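Local coordinates for protein sorbitol-6-phosphate dehydrogenase (Erwinia amylovora CFBP1430, PDB 5O3Z) that probably catalyses the oxidation of sorbitol 6-phosphate at carbon 2 as a member of the short-chain dehydrogenase/reductase family, at residues D233-N236 / V237-Y241; N116-G119 / Y120-S124. All coordinates share one frame; numbering follows the deposited sequence.

Reading from the N terminus, contact 2 comes first, within helix 106-133, and contact 1 follows in helix 231-242, well after the first has ended. They neither nest nor cross, and neither closes a loop: each ties together successive turns of one helix. Their centres lie 21 Å apart on opposite sides of the chain's centre, and their nearest atoms stay about 11 Å apart. Residues 116-124 pack against strands 88-91 and 139-145 and helix 156-176, while residues 233-241 lie on strands 182-188 and 253-256 and helix 17-28. Each helix also meets another subunit of the tetramer, contact 2 the third and contact 1 the second.

Contact 1 of 2, residues D233-N236 / V237-Y241; sequences DVLN and VLLFY
The carbonyl oxygen of L235 accepts the amide of L239, with N of L239 2.8 Å from O of L235. The side chain of L239 leans over the same acceptor: its CG stands beside its own backbone N (chi1 -71°), and this folds the branch back until CG lies 3.2 Å from O of L235. From there CG also meets the L235 methyl CD1 at 4.1 Å, and the two leucines cross at a slant, near F21, L22 and L26 of helix 17-28. One residue earlier, N of L238 is 2.8 Å from O of V234, in a straighter bond.

One step further back, N of V237 reaches O of D233 at 3.2 Å, and methyl CG2 of V237 rests 3.5 Å from that oxygen. The bond from F240 to O of N236 is more bent, at 140°. The amide oxygen of N236 turns back to Q232, and D233 OD2 takes the backbone NH of D230. Across the subunit boundary, F240 stacks on F240 of the second subunit and the Y241 hydroxyl is hydrogen-bonded to that of its Y241: a regular alpha helix which, with strand 253-256, builds a subunit interface of the kind known in tetrameric SDR enzymes.

Contact 2 of 2, residues N116-G119 / Y120-S124; sequences NLVG and YFLCS
V118 and L122 form the close-packed part of this turn. Their side chains lie side by side and point the same way, methyl CG1 of V118 touching CD1 of L122 at 3.9 Å. L122 has its CG beside the backbone N (chi1 -68°), which brings that carbon to 3.5 Å from O of V118, the oxygen that also receives the amide of L122 at an N-to-O distance of 2.8 Å and 168°. The F121 ring sets its edge to the same carbonyl, with CD2 4.0 Å from O of V118 and near the ring plane. Next along, N of C123 bonds O of G119 at 3.0 Å.

Toward N116 the helix is wound more loosely. A wider pi-type turn spans 116-118, and the nearest approach of O of N116 is to CB of Y120, at 3.9 Å. O of L117 instead serves two amides, firmly that of F121 at 159° and only weakly that of Y120. A departure of this sort at an asparagine is familiar from the corresponding helix of classical SDR enzymes, where the residue sits beside the active-site lysine; here N116 OD1 makes a weak hydrogen bond to NZ of K162, consistent with the same placement.

Neither part is open to solvent. Y120 reaches T169 of helix 156-176 through its hydroxyl, and O of Y120 takes both N and OG of S124 from opposite faces of its plane, with OG 2.8 Å from that O. Against the third subunit, F121 stacks on F109 of that chain, while L117 and V118 pack on its L113.

Contact 1 of 2, residues D233-N236 / V237-Y241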
ATOM      1  N   ASP A 233     -24.528  -1.600   1.128  1.00 27.66           N
ATOM      2  CA  ASP A 233     -23.173  -1.861   0.526  1.00 25.37           C
ATOM      3  C   ASP A 233     -22.354  -2.711   1.458  1.00 23.70           C
ATOM      4  O   ASP A 233     -21.743  -3.633   1.083  1.00 24.33           O
ATOM      5  CB  ASP A 233     -22.429  -0.559   0.285  1.00 26.48           C
ATOM      6  CG  ASP A 233     -23.185   0.404  -0.540  1.00 27.45           C
ATOM      7  OD1 ASP A 233     -23.708   0.008  -1.615  1.00 27.23           O
ATOM      8  OD2 ASP A 233     -23.237   1.549  -0.122  1.00 26.67           O
ATOM      9  N   VAL A 234     -22.427  -2.413   2.743  1.00 24.47           N
ATOM     10  CA  VAL A 234     -21.705  -3.193   3.716  1.00 24.24           C
ATOM     11  C   VAL A 234     -22.104  -4.646   3.706  1.00 21.90           C
ATOM     12  O   VAL A 234     -21.274  -5.561   3.611  1.00 19.65           O
ATOM     13  CB  VAL A 234     -21.852  -2.585   5.134  1.00 25.31           C
ATOM     14  CG1 VAL A 234     -21.058  -3.392   6.150  1.00 25.25           C
ATOM     15  CG2 VAL A 234     -21.358  -1.146   5.169  1.00 25.90           C
ATOM     16  N   LEU A 235     -23.424  -4.859   3.844  1.00 24.47           N
ATOM     17  CA  LEU A 235     -24.025  -6.171   3.781  1.00 24.77           C
ATOM     18  C   LEU A 235     -23.617  -6.956   2.559  1.00 25.90           C
ATOM     19  O   LEU A 235     -23.192  -8.096   2.669  1.00 28.59           O
ATOM     20  CB  LEU A 235     -25.564  -6.002   3.910  1.00 28.06           C
ATOM     21  CG  LEU A 235     -26.416  -7.275   3.968  1.00 29.87           C
ATOM     22  CD1 LEU A 235     -26.019  -8.172   5.132  1.00 32.22           C
ATOM     23  CD2 LEU A 235     -27.886  -6.881   4.089  1.00 31.09           C
ATOM     24  N   ASN A 236     -23.625  -6.282   1.391  1.00 28.81           N
ATOM     25  CA  ASN A 236     -23.322  -6.921   0.099  1.00 26.30           C
ATOM     26  C   ASN A 236     -21.983  -7.545   0.121  1.00 25.37           C
ATOM     27  O   ASN A 236     -21.827  -8.764  -0.106  1.00 23.84           O
ATOM     28  CB  ASN A 236     -23.491  -5.895  -1.049  1.00 28.32           C
ATOM     29  CG  ASN A 236     -24.971  -5.658  -1.403  1.00 32.82           C
ATOM     30  OD1 ASN A 236     -25.831  -6.440  -0.986  1.00 35.25           O
ATOM     31  ND2 ASN A 236     -25.280  -4.559  -2.149  1.00 28.14           N
ATOM     32  N   VAL A 237     -20.987  -6.713   0.487  1.00 26.89           N
ATOM     33  CA  VAL A 237     -19.595  -7.113   0.526  1.00 26.18           C
ATOM     34  C   VAL A 237     -19.360  -8.170   1.634  1.00 25.07           C
ATOM     35  O   VAL A 237     -18.665  -9.185   1.448  1.00 26.43           O
ATOM     36  CB  VAL A 237     -18.718  -5.864   0.777  1.00 26.16           C
ATOM     37  CG1 VAL A 237     -17.279  -6.239   1.032  1.00 27.49           C
ATOM     38  CG2 VAL A 237     -18.788  -4.853  -0.370  1.00 27.98           C
ATOM     39  N   LEU A 238     -19.906  -7.885   2.802  1.00 25.67           N
ATOM     40  CA  LEU A 238     -19.860  -8.872   3.889  1.00 26.08           C
ATOM     41  C   LEU A 238     -20.301 -10.267   3.420  1.00 24.38           C
ATOM     42  O   LEU A 238     -19.607 -11.297   3.613  1.00 22.20           O
ATOM     43  CB  LEU A 238     -20.670  -8.360   5.071  1.00 28.38           C
ATOM     44  CG  LEU A 238     -20.486  -9.154   6.377  1.00 29.26           C
ATOM     45  CD1 LEU A 238     -20.811  -8.229   7.528  1.00 29.84           C
ATOM     46  CD2 LEU A 238     -21.379 -10.377   6.440  1.00 30.82           C
ATOM     47  N   LEU A 239     -21.426 -10.302   2.720  1.00 29.77           N
ATOM     48  CA  LEU A 239     -22.007 -11.597   2.294  1.00 28.49           C
ATOM     49  C   LEU A 239     -21.121 -12.303   1.318  1.00 29.51           C
ATOM     50  O   LEU A 239     -20.993 -13.539   1.363  1.00 29.83           O
ATOM     51  CB  LEU A 239     -23.379 -11.396   1.683  1.00 30.84           C
ATOM     52  CG  LEU A 239     -24.518 -10.998   2.644  1.00 32.79           C
ATOM     53  CD1 LEU A 239     -25.825 -10.738   1.885  1.00 33.03           C
ATOM     54  CD2 LEU A 239     -24.679 -12.038   3.725  1.00 32.36           C
ATOM     55  N   PHE A 240     -20.428 -11.525   0.466  1.00 28.04           N
ATOM     56  CA  PHE A 240     -19.629 -12.151  -0.532  1.00 26.21           C
ATOM     57  C   PHE A 240     -18.444 -12.745   0.145  1.00 25.87           C
ATOM     58  O   PHE A 240     -18.180 -13.960  -0.017  1.00 25.67           O
ATOM     59  CB  PHE A 240     -19.235 -11.170  -1.674  1.00 27.72           C
ATOM     60  CG  PHE A 240     -18.237 -11.775  -2.592  1.00 27.12           C
ATOM     61  CD1 PHE A 240     -18.596 -12.855  -3.401  1.00 26.52           C
ATOM     62  CD2 PHE A 240     -16.909 -11.414  -2.529  1.00 28.20           C
ATOM     63  CE1 PHE A 240     -17.662 -13.494  -4.202  1.00 26.90           C
ATOM     64  CE2 PHE A 240     -15.972 -12.034  -3.318  1.00 27.62           C
ATOM     65  CZ  PHE A 240     -16.349 -13.080  -4.165  1.00 27.58           C
ATOM     66  N   TYR A 241     -17.696 -11.944   0.944  1.00 28.15           N
ATOM     67  CA  TYR A 241     -16.492 -12.498   1.642  1.00 26.69           C
ATOM     68  C   TYR A 241     -16.797 -13.592   2.702  1.00 25.95           C
ATOM     69  O   TYR A 241     -15.982 -14.469   3.010  1.00 25.76           O
ATOM     70  CB  TYR A 241     -15.518 -11.380   2.117  1.00 25.58           C
ATOM     71  CG  TYR A 241     -14.817 -10.647   0.930  1.00 24.31           C
ATOM     72  CD1 TYR A 241     -13.631 -11.132   0.400  1.00 25.51           C
ATOM     73  CD2 TYR A 241     -15.354  -9.539   0.345  1.00 21.73           C
ATOM     74  CE1 TYR A 241     -13.024 -10.513  -0.731  1.00 24.59           C
ATOM     75  CE2 TYR A 241     -14.740  -8.906  -0.734  1.00 22.97           C
ATOM     76  CZ  TYR A 241     -13.585  -9.381  -1.253  1.00 22.11           C
ATOM     77  OH  TYR A 241     -12.921  -8.773  -2.296  1.00 25.44           O
TER

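Contact 2 of 2, residues N116-G119 / Y120-S124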
ATOM      1  N   ASN A 116     -12.040  -1.114  19.941  1.00 27.46           N
ATOM      2  CA  ASN A 116     -11.755  -1.367  18.539  1.00 27.21           C
ATOM      3  C   ASN A 116     -10.828  -2.484  18.271  1.00 27.03           C
ATOM      4  O   ASN A 116     -10.873  -3.063  17.185  1.00 32.82           O
ATOM      5  CB  ASN A 116     -11.241  -0.142  17.900  1.00 29.15           C
ATOM      6  CG  ASN A 116     -12.317   0.820  17.663  1.00 29.36           C
ATOM      7  OD1 ASN A 116     -13.254   0.487  16.908  1.00 30.58           O
ATOM      8  ND2 ASN A 116     -12.254   2.005  18.299  1.00 24.62           N
ATOM      9  N   LEU A 117      -9.986  -2.816  19.254  1.00 25.84           N
ATOM     10  CA  LEU A 117      -8.922  -3.729  19.035  1.00 25.92           C
ATOM     11  C   LEU A 117      -8.920  -4.894  19.965  1.00 24.09           C
ATOM     12  O   LEU A 117      -8.904  -6.000  19.500  1.00 24.17           O
ATOM     13  CB  LEU A 117      -7.566  -2.980  19.061  1.00 26.12           C
ATOM     14  CG  LEU A 117      -6.273  -3.623  18.592  1.00 27.37           C
ATOM     15  CD1 LEU A 117      -6.487  -4.272  17.226  1.00 29.23           C
ATOM     16  CD2 LEU A 117      -5.226  -2.500  18.530  1.00 27.23           C
ATOM     17  N   VAL A 118      -8.901  -4.691  21.291  1.00 25.53           N
ATOM     18  CA  VAL A 118      -8.828  -5.828  22.186  1.00 25.07           C
ATOM     19  C   VAL A 118     -10.130  -6.698  22.090  1.00 24.14           C
ATOM     20  O   VAL A 118     -10.084  -7.929  22.146  1.00 26.55           O
ATOM     21  CB  VAL A 118      -8.587  -5.355  23.635  1.00 28.67           C
ATOM     22  CG1 VAL A 118      -8.866  -6.456  24.635  1.00 26.69           C
ATOM     23  CG2 VAL A 118      -7.183  -4.799  23.781  1.00 27.13           C
ATOM     24  N   GLY A 119     -11.261  -6.049  21.917  1.00 24.47           N
ATOM     25  CA  GLY A 119     -12.513  -6.770  21.702  1.00 25.10           C
ATOM     26  C   GLY A 119     -12.436  -7.650  20.491  1.00 23.44           C
ATOM     27  O   GLY A 119     -12.929  -8.774  20.501  1.00 24.52           O
ATOM     28  N   TYR A 120     -11.753  -7.154  19.453  1.00 22.53           N
ATOM     29  CA  TYR A 120     -11.654  -7.900  18.224  1.00 22.22           C
ATOM     30  C   TYR A 120     -10.782  -9.095  18.427  1.00 22.58           C
ATOM     31  O   TYR A 120     -11.096 -10.169  17.940  1.00 24.17           O
ATOM     32  CB  TYR A 120     -11.248  -6.987  17.050  1.00 23.09           C
ATOM     33  CG  TYR A 120     -10.970  -7.688  15.700  1.00 22.03           C
ATOM     34  CD1 TYR A 120     -11.706  -8.784  15.266  1.00 23.45           C
ATOM     35  CD2 TYR A 120     -10.057  -7.150  14.802  1.00 22.65           C
ATOM     36  CE1 TYR A 120     -11.454  -9.400  14.035  1.00 22.07           C
ATOM     37  CE2 TYR A 120      -9.782  -7.747  13.565  1.00 22.24           C
ATOM     38  CZ  TYR A 120     -10.513  -8.850  13.177  1.00 21.64           C
ATOM     39  OH  TYR A 120     -10.304  -9.441  11.982  1.00 22.89           O
ATOM     40  N   PHE A 121      -9.687  -8.934  19.181  1.00 22.10           N
ATOM     41  CA  PHE A 121      -8.783 -10.028  19.523  1.00 20.75           C
ATOM     42  C   PHE A 121      -9.570 -11.056  20.406  1.00 20.38           C
ATOM     43  O   PHE A 121      -9.596 -12.221  20.109  1.00 19.74           O
ATOM     44  CB  PHE A 121      -7.533  -9.422  20.230  1.00 20.52           C
ATOM     45  CG  PHE A 121      -6.763 -10.368  21.049  1.00 20.98           C
ATOM     46  CD1 PHE A 121      -5.846 -11.192  20.499  1.00 21.76           C
ATOM     47  CD2 PHE A 121      -7.014 -10.463  22.424  1.00 22.00           C
ATOM     48  CE1 PHE A 121      -5.137 -12.092  21.279  1.00 23.12           C
ATOM     49  CE2 PHE A 121      -6.325 -11.331  23.215  1.00 21.95           C
ATOM     50  CZ  PHE A 121      -5.364 -12.152  22.651  1.00 23.22           C
ATOM     51  N   LEU A 122     -10.265 -10.600  21.444  1.00 21.99           N
ATOM     52  CA  LEU A 122     -10.950 -11.603  22.274  1.00 21.87           C
ATOM     53  C   LEU A 122     -11.978 -12.455  21.530  1.00 22.53           C
ATOM     54  O   LEU A 122     -11.924 -13.721  21.594  1.00 21.84           O
ATOM     55  CB  LEU A 122     -11.525 -10.990  23.484  1.00 23.11           C
ATOM     56  CG  LEU A 122     -10.426 -10.529  24.422  1.00 24.74           C
ATOM     57  CD1 LEU A 122     -11.082  -9.537  25.353  1.00 25.07           C
ATOM     58  CD2 LEU A 122      -9.805 -11.749  25.087  1.00 27.16           C
ATOM     59  N   CYS A 123     -12.855 -11.783  20.810  1.00 22.88           N
ATOM     60  CA  CYS A 123     -13.850 -12.432  19.944  1.00 25.64           C
ATOM     61  C   CYS A 123     -13.284 -13.333  18.900  1.00 24.48           C
ATOM     62  O   CYS A 123     -13.780 -14.448  18.726  1.00 25.83           O
ATOM     63  CB  CYS A 123     -14.852 -11.412  19.374  1.00 26.84           C
ATOM     64  SG  CYS A 123     -15.768 -10.653  20.761  1.00 32.44           S
ATOM     65  N   SER A 124     -12.209 -12.942  18.224  1.00 24.24           N
ATOM     66  CA  SER A 124     -11.576 -13.828  17.249  1.00 23.81           C
ATOM     67  C   SER A 124     -10.968 -15.110  17.877  1.00 25.23           C
ATOM     68  O   SER A 124     -11.059 -16.263  17.320  1.00 25.14           O
ATOM     69  CB  SER A 124     -10.471 -13.017  16.532  1.00 22.58           C
ATOM     70  OG  SER A 124     -11.107 -11.970  15.819  1.00 22.29           O
TER